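Local coordinates for D-alanyl-lipoteichoic acid synthetase (Streptococcus pneumoniae, PDB 3BMA), which probably takes part in the D-alanylation of lipoteichoic acid during cell-wall biogenesis, as a membrane protein of the DltD family, at residues Leu257-Leu270 against Trp303-Thr317. The protein carries 1 engineered substitution. Residues are numbered along the deposited sequence; the frame is centred on the assembly and turned at random. Where two conformers were deposited one is given.
Sequences LKKLKDSQKSFTYL and WMDYAGLREDMYQQT
Asp-262 and Gln-264 bring the loop 257-270 onto the C-terminal end of helix 301-307: the type II turn from Leu-260 to Ser-263 presents Asp-262 N for a nearly straight hydrogen bond (178°) to Tyr-306 O, and Gln-264 N, just past the turn, hydrogen-bonds Ala-307 O at 2.7 Å. Gly-308, with positive phi, takes the chain out of that helix; its O receives a CA-H...O contact from Lys-265 CA (3.4 Å). With CG of Tyr-306 anti to the backbone N (chi1 -172°), the ring reaches over to the loop, and OH hydrogen-bonds Leu-257 O at 2.7 Å, from above that carbonyl plane. Lys-261 CD lies over one face of the same ring, a CH-pi contact. Leu-260 meets the edge of the Trp-303 indole, and the Gln-264 amide plane is almost perpendicular to that indole. Gln-264 OE1 is buried against Leu-309 CB with no partner in the model, while NE2 gives a hydrogen bond to a water that also accepts a weak one from Trp-303 NE1. Leu-309 CD2 packs on Phe-267 CB at 3.6 Å. A second water accepts hydrogen bonds from Arg-310 N and NE and donates to Gln-264 O and Phe-267 O; Arg-310 NH2 also bonds Phe-267 O directly. Farther on, Met-313 SD receives a weak bond from Tyr-269 N (3.3 Å) and sits obliquely beside that ring, a Met-aromatic contact. Ile-253 of helix 246-253 touches both Leu-260 and Trp-303. The five-stranded parallel sheet, order 2-1-3-4-5, is consistent with an SGNH-hydrolase-like fold; here a loop packs on helices 301-307 and 311-326, which follow its fourth strand, 291-296.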
ATOM      1  N   LEU C 257      -1.517 -47.266 -38.253  1.00 79.03           N
ATOM      2  CA  LEU C 257      -2.782 -47.786 -38.797  1.00 79.79           C
ATOM      3  C   LEU C 257      -3.181 -49.188 -38.314  1.00 79.75           C
ATOM      4  O   LEU C 257      -4.371 -49.497 -38.216  1.00 82.92           O
ATOM      5  CB  LEU C 257      -2.750 -47.723 -40.334  1.00 79.66           C
ATOM      6  CG  LEU C 257      -4.014 -47.977 -41.165  1.00 79.94           C
ATOM      7  CD1 LEU C 257      -4.204 -46.890 -42.207  1.00 81.06           C
ATOM      8  CD2 LEU C 257      -3.980 -49.355 -41.818  1.00 84.27           C
ATOM      9  N   LYS C 258      -2.188 -50.017 -38.006  1.00 78.92           N
ATOM     10  CA  LYS C 258      -2.423 -51.378 -37.521  1.00 78.97           C
ATOM     11  C   LYS C 258      -3.093 -51.405 -36.143  1.00 75.24           C
ATOM     12  O   LYS C 258      -4.060 -52.142 -35.939  1.00 75.67           O
ATOM     13  CB  LYS C 258      -1.114 -52.175 -37.505  1.00 83.61           C
ATOM     14  CG  LYS C 258      -0.540 -52.461 -38.897  1.00 88.43           C
ATOM     15  CD  LYS C 258       0.945 -52.817 -38.849  1.00 92.24           C
ATOM     16  CE  LYS C 258       1.180 -54.264 -38.431  1.00 91.58           C
ATOM     17  NZ  LYS C 258       2.632 -54.572 -38.313  1.00 85.41           N
ATOM     18  N   LYS C 259      -2.591 -50.592 -35.215  1.00 70.62           N
ATOM     19  CA  LYS C 259      -3.119 -50.566 -33.846  1.00 67.25           C
ATOM     20  C   LYS C 259      -4.339 -49.652 -33.666  1.00 67.12           C
ATOM     21  O   LYS C 259      -5.061 -49.763 -32.668  1.00 66.02           O
ATOM     22  CB  LYS C 259      -2.020 -50.224 -32.829  1.00 66.04           C
ATOM     23  CG  LYS C 259      -1.455 -48.812 -32.922  1.00 61.24           C
ATOM     24  CD  LYS C 259      -0.628 -48.483 -31.694  1.00 63.91           C
ATOM     25  CE  LYS C 259      -0.091 -47.064 -31.748  1.00 69.17           C
ATOM     26  NZ  LYS C 259       0.672 -46.712 -30.518  1.00 70.09           N
ATOM     27  N   LEU C 260      -4.569 -48.769 -34.639  1.00 63.41           N
ATOM     28  CA  LEU C 260      -5.679 -47.810 -34.594  1.00 57.88           C
ATOM     29  C   LEU C 260      -7.047 -48.438 -34.882  1.00 60.51           C
ATOM     30  O   LEU C 260      -8.078 -47.823 -34.605  1.00 62.44           O
ATOM     31  CB  LEU C 260      -5.423 -46.636 -35.554  1.00 57.07           C
ATOM     32  CG  LEU C 260      -4.383 -45.572 -35.180  1.00 49.49           C
ATOM     33  CD1 LEU C 260      -4.146 -44.622 -36.350  1.00 46.90           C
ATOM     34  CD2 LEU C 260      -4.772 -44.798 -33.919  1.00 49.52           C
ATOM     35  N   LYS C 261      -7.042 -49.649 -35.446  1.00 59.37           N
ATOM     36  CA  LYS C 261      -8.258 -50.425 -35.705  1.00 55.89           C
ATOM     37  C   LYS C 261      -8.944 -50.823 -34.397  1.00 57.41           C
ATOM     38  O   LYS C 261      -8.330 -51.459 -33.534  1.00 57.12           O
ATOM     39  CB  LYS C 261      -7.919 -51.668 -36.540  1.00 58.63           C
ATOM     40  CG  LYS C 261      -9.063 -52.658 -36.767  1.00 65.26           C
ATOM     41  CD  LYS C 261      -9.901 -52.301 -37.990  1.00 75.89           C
ATOM     42  CE  LYS C 261     -10.541 -53.535 -38.618  1.00 75.21           C
ATOM     43  NZ  LYS C 261     -11.552 -54.177 -37.733  1.00 76.35           N
ATOM     44  N   ASP C 262     -10.213 -50.423 -34.273  1.00 56.70           N
ATOM     45  CA  ASP C 262     -11.047 -50.619 -33.071  1.00 57.02           C
ATOM     46  C   ASP C 262     -10.488 -50.020 -31.773  1.00 55.89           C
ATOM     47  O   ASP C 262     -10.739 -50.541 -30.681  1.00 57.25           O
ATOM     48  CB  ASP C 262     -11.453 -52.092 -32.888  1.00 62.94           C
ATOM     49  CG  ASP C 262     -12.582 -52.510 -33.814  1.00 72.70           C
ATOM     50  OD1 ASP C 262     -13.422 -51.654 -34.173  1.00 76.34           O
ATOM     51  OD2 ASP C 262     -12.636 -53.706 -34.177  1.00 83.22           O
ATOM     52  N   SER C 263      -9.744 -48.920 -31.912  1.00 56.34           N
ATOM     53  CA  SER C 263      -9.119 -48.233 -30.782  0.50 55.06           C
ATOM     54  C   SER C 263     -10.133 -47.449 -29.956  1.00 57.49           C
ATOM     55  O   SER C 263     -10.047 -47.400 -28.734  1.00 61.04           O
ATOM     56  CB  SER C 263      -8.016 -47.294 -31.278  0.50 53.92           C
ATOM     57  OG  SER C 263      -7.637 -46.364 -30.278  0.50 56.10           O
ATOM     58  N   GLN C 264     -11.095 -46.834 -30.632  1.00 57.21           N
ATOM     59  CA  GLN C 264     -12.065 -45.977 -29.962  1.00 58.09           C
ATOM     60  C   GLN C 264     -13.385 -46.699 -29.666  1.00 59.46           C
ATOM     61  O   GLN C 264     -14.447 -46.073 -29.614  1.00 60.32           O
ATOM     62  CB  GLN C 264     -12.274 -44.696 -30.783  1.00 57.24           C
ATOM     63  CG  GLN C 264     -10.967 -43.939 -31.062  1.00 53.59           C
ATOM     64  CD  GLN C 264     -11.124 -42.760 -32.010  1.00 59.51           C
ATOM     65  OE1 GLN C 264     -12.103 -42.657 -32.750  1.00 59.00           O
ATOM     66  NE2 GLN C 264     -10.142 -41.869 -31.998  1.00 60.44           N
ATOM     67  N   LYS C 265     -13.299 -48.010 -29.443  1.00 60.73           N
ATOM     68  CA  LYS C 265     -14.474 -48.864 -29.231  1.00 61.73           C
ATOM     69  C   LYS C 265     -15.234 -48.613 -27.927  1.00 61.32           C
ATOM     70  O   LYS C 265     -16.444 -48.846 -27.863  1.00 61.95           O
ATOM     71  CB  LYS C 265     -14.109 -50.347 -29.349  1.00 63.39           C
ATOM     72  CG  LYS C 265     -14.470 -50.958 -30.693  1.00 71.19           C
ATOM     73  CD  LYS C 265     -14.798 -52.435 -30.552  1.00 77.29           C
ATOM     74  CE  LYS C 265     -15.730 -52.898 -31.661  1.00 81.47           C
ATOM     75  NZ  LYS C 265     -16.328 -54.230 -31.368  1.00 83.49           N
ATOM     76  N   SER C 266     -14.524 -48.147 -26.899  1.00 57.17           N
ATOM     77  CA  SER C 266     -15.144 -47.815 -25.611  1.00 54.03           C
ATOM     78  C   SER C 266     -14.993 -46.327 -25.254  1.00 47.26           C
ATOM     79  O   SER C 266     -15.182 -45.934 -24.096  1.00 39.46           O
ATOM     80  CB  SER C 266     -14.603 -48.716 -24.491  1.00 58.07           C
ATOM     81  OG  SER C 266     -13.236 -48.453 -24.228  1.00 68.11           O
ATOM     82  N   PHE C 267     -14.647 -45.522 -26.262  1.00 42.27           N
ATOM     83  CA  PHE C 267     -14.572 -44.060 -26.158  1.00 41.81           C
ATOM     84  C   PHE C 267     -15.959 -43.453 -25.959  1.00 43.31           C
ATOM     85  O   PHE C 267     -16.874 -43.710 -26.746  1.00 45.07           O
ATOM     86  CB  PHE C 267     -13.963 -43.474 -27.439  1.00 46.48           C
ATOM     87  CG  PHE C 267     -12.468 -43.276 -27.396  1.00 47.84           C
ATOM     88  CD1 PHE C 267     -11.902 -42.143 -27.973  1.00 50.57           C
ATOM     89  CD2 PHE C 267     -11.625 -44.206 -26.784  1.00 57.16           C
ATOM     90  CE1 PHE C 267     -10.523 -41.935 -27.954  1.00 54.81           C
ATOM     91  CE2 PHE C 267     -10.243 -44.006 -26.753  1.00 64.11           C
ATOM     92  CZ  PHE C 267      -9.691 -42.866 -27.342  1.00 58.78           C
ATOM     93  N   THR C 268     -16.110 -42.653 -24.906  1.00 40.83           N
ATOM     94  CA  THR C 268     -17.357 -41.934 -24.635  1.00 37.47           C
ATOM     95  C   THR C 268     -17.105 -40.472 -24.239  1.00 38.29           C
ATOM     96  O   THR C 268     -16.198 -40.172 -23.462  1.00 38.24           O
ATOM     97  CB  THR C 268     -18.246 -42.660 -23.577  1.00 34.51           C
ATOM     98  OG1 THR C 268     -19.422 -41.886 -23.322  1.00 42.76           O
ATOM     99  CG2 THR C 268     -17.506 -42.890 -22.258  1.00 30.84           C
ATOM    100  N   TYR C 269     -17.908 -39.566 -24.786  1.00 33.80           N
ATOM    101  CA  TYR C 269     -17.754 -38.147 -24.487  1.00 26.72           C
ATOM    102  C   TYR C 269     -18.881 -37.613 -23.614  1.00 26.67           C
ATOM    103  O   TYR C 269     -19.085 -36.401 -23.517  1.00 32.29           O
ATOM    104  CB  TYR C 269     -17.632 -37.315 -25.773  1.00 23.35           C
ATOM    105  CG  TYR C 269     -16.506 -37.731 -26.693  1.00 33.62           C
ATOM    106  CD1 TYR C 269     -16.715 -37.842 -28.067  1.00 33.23           C
ATOM    107  CD2 TYR C 269     -15.231 -38.009 -26.193  1.00 32.56           C
ATOM    108  CE1 TYR C 269     -15.686 -38.220 -28.921  1.00 31.16           C
ATOM    109  CE2 TYR C 269     -14.198 -38.390 -27.038  1.00 31.35           C
ATOM    110  CZ  TYR C 269     -14.435 -38.492 -28.400  1.00 28.36           C
ATOM    111  OH  TYR C 269     -13.414 -38.864 -29.243  1.00 39.21           O
ATOM    112  N   LEU C 270     -19.616 -38.522 -22.982  1.00 30.85           N
ATOM    113  CA  LEU C 270     -20.762 -38.137 -22.175  1.00 35.79           C
ATOM    114  C   LEU C 270     -20.343 -37.628 -20.809  1.00 39.49           C
ATOM    115  O   LEU C 270     -21.051 -36.828 -20.195  1.00 43.20           O
ATOM    116  CB  LEU C 270     -21.744 -39.301 -22.034  1.00 37.86           C
ATOM    117  CG  LEU C 270     -22.693 -39.570 -23.207  1.00 41.02           C
ATOM    118  CD1 LEU C 270     -23.309 -40.957 -23.096  1.00 40.56           C
ATOM    119  CD2 LEU C 270     -23.775 -38.495 -23.301  1.00 42.75           C
ATOM    120  N   TRP C 303     -13.260 -42.727 -40.771  1.00 57.39           N
ATOM    121  CA  TRP C 303     -12.310 -42.891 -39.681  1.00 55.55           C
ATOM    122  C   TRP C 303     -12.975 -43.527 -38.470  1.00 56.83           C
ATOM    123  O   TRP C 303     -12.412 -44.436 -37.858  1.00 60.66           O
ATOM    124  CB  TRP C 303     -11.690 -41.547 -39.295  1.00 55.26           C
ATOM    125  CG  TRP C 303     -11.075 -41.523 -37.920  1.00 55.21           C
ATOM    126  CD1 TRP C 303     -11.551 -40.866 -36.822  1.00 53.37           C
ATOM    127  CD2 TRP C 303      -9.883 -42.205 -37.494  1.00 60.14           C
ATOM    128  NE1 TRP C 303     -10.727 -41.083 -35.742  1.00 55.25           N
ATOM    129  CE2 TRP C 303      -9.697 -41.903 -36.125  1.00 60.03           C
ATOM    130  CE3 TRP C 303      -8.955 -43.040 -38.136  1.00 55.72           C
ATOM    131  CZ2 TRP C 303      -8.619 -42.406 -35.384  1.00 56.32           C
ATOM    132  CZ3 TRP C 303      -7.884 -43.538 -37.400  1.00 53.44           C
ATOM    133  CH2 TRP C 303      -7.727 -43.219 -36.037  1.00 51.94           C
ATOM    134  N   MET C 304     -14.172 -43.048 -38.133  1.00 57.67           N
ATOM    135  CA  MET C 304     -14.867 -43.492 -36.927  1.00 58.86           C
ATOM    136  C   MET C 304     -15.422 -44.921 -37.046  1.00 61.33           C
ATOM    137  O   MET C 304     -15.583 -45.610 -36.037  1.00 63.23           O
ATOM    138  CB  MET C 304     -15.907 -42.452 -36.464  1.00 60.00           C
ATOM    139  CG  MET C 304     -17.360 -42.672 -36.858  1.00 59.66           C
ATOM    140  SD  MET C 304     -18.437 -41.483 -36.008  1.00 54.90           S
ATOM    141  CE  MET C 304     -18.235 -40.060 -37.048  1.00 50.47           C
ATOM    142  N   ASP C 305     -15.696 -45.351 -38.278  1.00 63.66           N
ATOM    143  CA  ASP C 305     -16.046 -46.742 -38.570  1.00 63.63           C
ATOM    144  C   ASP C 305     -14.830 -47.646 -38.391  1.00 61.78           C
ATOM    145  O   ASP C 305     -14.949 -48.760 -37.878  1.00 59.13           O
ATOM    146  CB  ASP C 305     -16.595 -46.887 -39.995  1.00 66.34           C
ATOM    147  CG  ASP C 305     -18.016 -46.356 -40.141  1.00 68.11           C
ATOM    148  OD1 ASP C 305     -18.724 -46.206 -39.120  1.00 61.02           O
ATOM    149  OD2 ASP C 305     -18.428 -46.096 -41.292  1.00 68.25           O
ATOM    150  N   TYR C 306     -13.667 -47.151 -38.817  1.00 61.49           N
ATOM    151  CA  TYR C 306     -12.401 -47.869 -38.671  1.00 60.97           C
ATOM    152  C   TYR C 306     -11.957 -47.951 -37.210  1.00 59.33           C
ATOM    153  O   TYR C 306     -11.571 -49.022 -36.739  1.00 61.36           O
ATOM    154  CB  TYR C 306     -11.300 -47.225 -39.526  1.00 61.54           C
ATOM    155  CG  TYR C 306     -10.016 -48.031 -39.579  1.00 66.93           C
ATOM    156  CD1 TYR C 306      -9.890 -49.116 -40.448  1.00 72.35           C
ATOM    157  CD2 TYR C 306      -8.928 -47.710 -38.762  1.00 67.93           C
ATOM    158  CE1 TYR C 306      -8.715 -49.864 -40.502  1.00 73.24           C
ATOM    159  CE2 TYR C 306      -7.749 -48.454 -38.808  1.00 69.41           C
ATOM    160  CZ  TYR C 306      -7.651 -49.529 -39.680  1.00 70.73           C
ATOM    161  OH  TYR C 306      -6.493 -50.268 -39.736  1.00 64.58           O
ATOM    162  N   ALA C 307     -12.020 -46.820 -36.508  1.00 56.51           N
ATOM    163  CA  ALA C 307     -11.570 -46.730 -35.119  1.00 51.42           C
ATOM    164  C   ALA C 307     -12.592 -47.245 -34.108  1.00 52.17           C
ATOM    165  O   ALA C 307     -12.252 -47.474 -32.949  1.00 59.22           O
ATOM    166  CB  ALA C 307     -11.160 -45.304 -34.782  1.00 53.04           C
ATOM    167  N   GLY C 308     -13.840 -47.417 -34.538  1.00 48.76           N
ATOM    168  CA  GLY C 308     -14.886 -47.959 -33.666  1.00 39.99           C
ATOM    169  C   GLY C 308     -15.555 -46.933 -32.774  1.00 39.60           C
ATOM    170  O   GLY C 308     -16.161 -47.283 -31.758  1.00 47.98           O
ATOM    171  N   LEU C 309     -15.445 -45.664 -33.158  1.00 43.96           N
ATOM    172  CA  LEU C 309     -16.080 -44.560 -32.442  1.00 45.31           C
ATOM    173  C   LEU C 309     -17.584 -44.585 -32.728  1.00 45.12           C
ATOM    174  O   LEU C 309     -18.007 -44.425 -33.873  1.00 43.67           O
ATOM    175  CB  LEU C 309     -15.447 -43.231 -32.882  1.00 45.65           C
ATOM    176  CG  LEU C 309     -15.469 -41.919 -32.078  1.00 47.93           C
ATOM    177  CD1 LEU C 309     -16.760 -41.126 -32.245  1.00 52.08           C
ATOM    178  CD2 LEU C 309     -15.160 -42.151 -30.615  1.00 47.07           C
ATOM    179  N   ARG C 310     -18.373 -44.796 -31.676  1.00 46.98           N
ATOM    180  CA  ARG C 310     -19.821 -44.998 -31.787  1.00 48.58           C
ATOM    181  C   ARG C 310     -20.602 -43.738 -32.194  1.00 52.11           C
ATOM    182  O   ARG C 310     -20.474 -42.683 -31.564  1.00 48.57           O
ATOM    183  CB  ARG C 310     -20.377 -45.567 -30.474  1.00 40.21           C
ATOM    184  CG  ARG C 310     -19.853 -46.960 -30.125  1.00 44.01           C
ATOM    185  CD  ARG C 310     -20.158 -47.340 -28.677  1.00 52.23           C
ATOM    186  NE  ARG C 310     -19.306 -46.633 -27.717  1.00 55.20           N
ATOM    187  CZ  ARG C 310     -19.489 -46.625 -26.397  1.00 58.50           C
ATOM    188  NH1 ARG C 310     -20.502 -47.284 -25.846  1.00 61.91           N
ATOM    189  NH2 ARG C 310     -18.655 -45.950 -25.620  1.00 50.49           N
ATOM    190  N   GLU C 311     -21.407 -43.869 -33.251  1.00 54.90           N
ATOM    191  CA  GLU C 311     -22.270 -42.788 -33.737  1.00 56.58           C
ATOM    192  C   GLU C 311     -23.421 -42.509 -32.778  1.00 53.44           C
ATOM    193  O   GLU C 311     -23.864 -41.369 -32.655  1.00 53.40           O
ATOM    194  CB  GLU C 311     -22.836 -43.119 -35.120  1.00 57.37           C
ATOM    195  CG  GLU C 311     -21.822 -43.059 -36.253  1.00 67.73           C
ATOM    196  CD  GLU C 311     -22.433 -43.355 -37.617  1.00 67.86           C
ATOM    197  OE1 GLU C 311     -23.554 -42.872 -37.894  1.00 70.19           O
ATOM    198  OE2 GLU C 311     -21.783 -44.064 -38.418  1.00 73.94           O
ATOM    199  N   ASP C 312     -23.897 -43.563 -32.112  1.00 56.25           N
ATOM    200  CA  ASP C 312     -24.951 -43.461 -31.102  1.00 57.03           C
ATOM    201  C   ASP C 312     -24.507 -42.661 -29.876  1.00 55.30           C
ATOM    202  O   ASP C 312     -25.300 -41.915 -29.304  1.00 55.45           O
ATOM    203  CB  ASP C 312     -25.445 -44.854 -30.681  1.00 56.18           C
ATOM    204  CG  ASP C 312     -24.305 -45.814 -30.372  1.00 66.76           C
ATOM    205  OD1 ASP C 312     -24.046 -46.076 -29.175  1.00 61.80           O
ATOM    206  OD2 ASP C 312     -23.664 -46.302 -31.329  1.00 72.32           O
ATOM    207  N   MET C 313     -23.241 -42.829 -29.488  1.00 53.01           N
ATOM    208  CA  MET C 313     -22.632 -42.058 -28.402  1.00 47.43           C
ATOM    209  C   MET C 313     -22.424 -40.617 -28.851  1.00 46.30           C
ATOM    210  O   MET C 313     -22.777 -39.689 -28.127  1.00 44.84           O
ATOM    211  CB  MET C 313     -21.296 -42.689 -27.971  1.00 46.84           C
ATOM    212  CG  MET C 313     -20.467 -41.897 -26.925  1.00 43.48           C
ATOM    213  SD  MET C 313     -19.400 -40.564 -27.556  1.00 30.03           S
ATOM    214  CE  MET C 313     -18.434 -41.421 -28.794  1.00 27.06           C
ATOM    215  N   TYR C 314     -21.854 -40.450 -30.045  1.00 41.50           N
ATOM    216  CA  TYR C 314     -21.491 -39.133 -30.578  1.00 42.28           C
ATOM    217  C   TYR C 314     -22.664 -38.158 -30.707  1.00 45.37           C
ATOM    218  O   TYR C 314     -22.503 -36.962 -30.469  1.00 44.44           O
ATOM    219  CB  TYR C 314     -20.765 -39.269 -31.921  1.00 40.25           C
ATOM    220  CG  TYR C 314     -19.995 -38.027 -32.319  1.00 43.19           C
ATOM    221  CD1 TYR C 314     -20.517 -37.125 -33.247  1.00 41.49           C
ATOM    222  CD2 TYR C 314     -18.748 -37.745 -31.760  1.00 42.54           C
ATOM    223  CE1 TYR C 314     -19.817 -35.979 -33.610  1.00 39.88           C
ATOM    224  CE2 TYR C 314     -18.040 -36.600 -32.117  1.00 47.94           C
ATOM    225  CZ  TYR C 314     -18.579 -35.724 -33.048  1.00 45.88           C
ATOM    226  OH  TYR C 314     -17.892 -34.587 -33.410  1.00 45.84           O
ATOM    227  N   GLN C 315     -23.836 -38.665 -31.086  1.00 45.20           N
ATOM    228  CA  GLN C 315     -25.028 -37.824 -31.178  1.00 42.95           C
ATOM    229  C   GLN C 315     -25.680 -37.623 -29.813  1.00 40.17           C
ATOM    230  O   GLN C 315     -26.387 -36.641 -29.602  1.00 39.82           O
ATOM    231  CB  GLN C 315     -26.034 -38.387 -32.187  1.00 48.74           C
ATOM    232  CG  GLN C 315     -25.500 -38.524 -33.621  1.00 56.91           C
ATOM    233  CD  GLN C 315     -25.030 -37.208 -34.242  1.00 61.18           C
ATOM    234  OE1 GLN C 315     -25.620 -36.146 -34.021  1.00 58.62           O
ATOM    235  NE2 GLN C 315     -23.965 -37.284 -35.040  1.00 55.24           N
ATOM    236  N   GLN C 316     -25.428 -38.551 -28.893  1.00 39.20           N
ATOM    237  CA  GLN C 316     -25.932 -38.455 -27.524  1.00 44.71           C
ATOM    238  C   GLN C 316     -25.193 -37.382 -26.717  1.00 41.05           C
ATOM    239  O   GLN C 316     -25.768 -36.791 -25.798  1.00 44.93           O
ATOM    240  CB  GLN C 316     -25.837 -39.813 -26.828  1.00 47.01           C
ATOM    241  CG  GLN C 316     -26.808 -40.019 -25.680  1.00 53.49           C
ATOM    242  CD  GLN C 316     -26.619 -41.356 -24.986  1.00 54.96           C
ATOM    243  OE1 GLN C 316     -26.816 -41.467 -23.773  1.00 65.99           O
ATOM    244  NE2 GLN C 316     -26.231 -42.377 -25.750  1.00 50.18           N
ATOM    245  N   THR C 317     -23.922 -37.140 -27.058  1.00 42.01           N
ATOM    246  CA  THR C 317     -23.115 -36.083 -26.438  0.50 38.78           C
ATOM    247  C   THR C 317     -23.445 -34.715 -27.025  1.00 37.09           C
ATOM    248  O   THR C 317     -23.412 -33.705 -26.326  1.00 33.89           O
ATOM    249  CB  THR C 317     -21.610 -36.336 -26.623  0.50 39.60           C
ATOM    250  OG1 THR C 317     -21.277 -36.265 -28.014  0.50 41.58           O
ATOM    251  CG2 THR C 317     -21.247 -37.696 -26.104  0.50 29.20           C
TER
HETATM  252  O   HOH W   1     -17.075 -45.446 -28.898  1.00 43.09           O
HETATM  253  O   HOH W   2     -10.620 -39.057 -33.047  1.00 44.26           O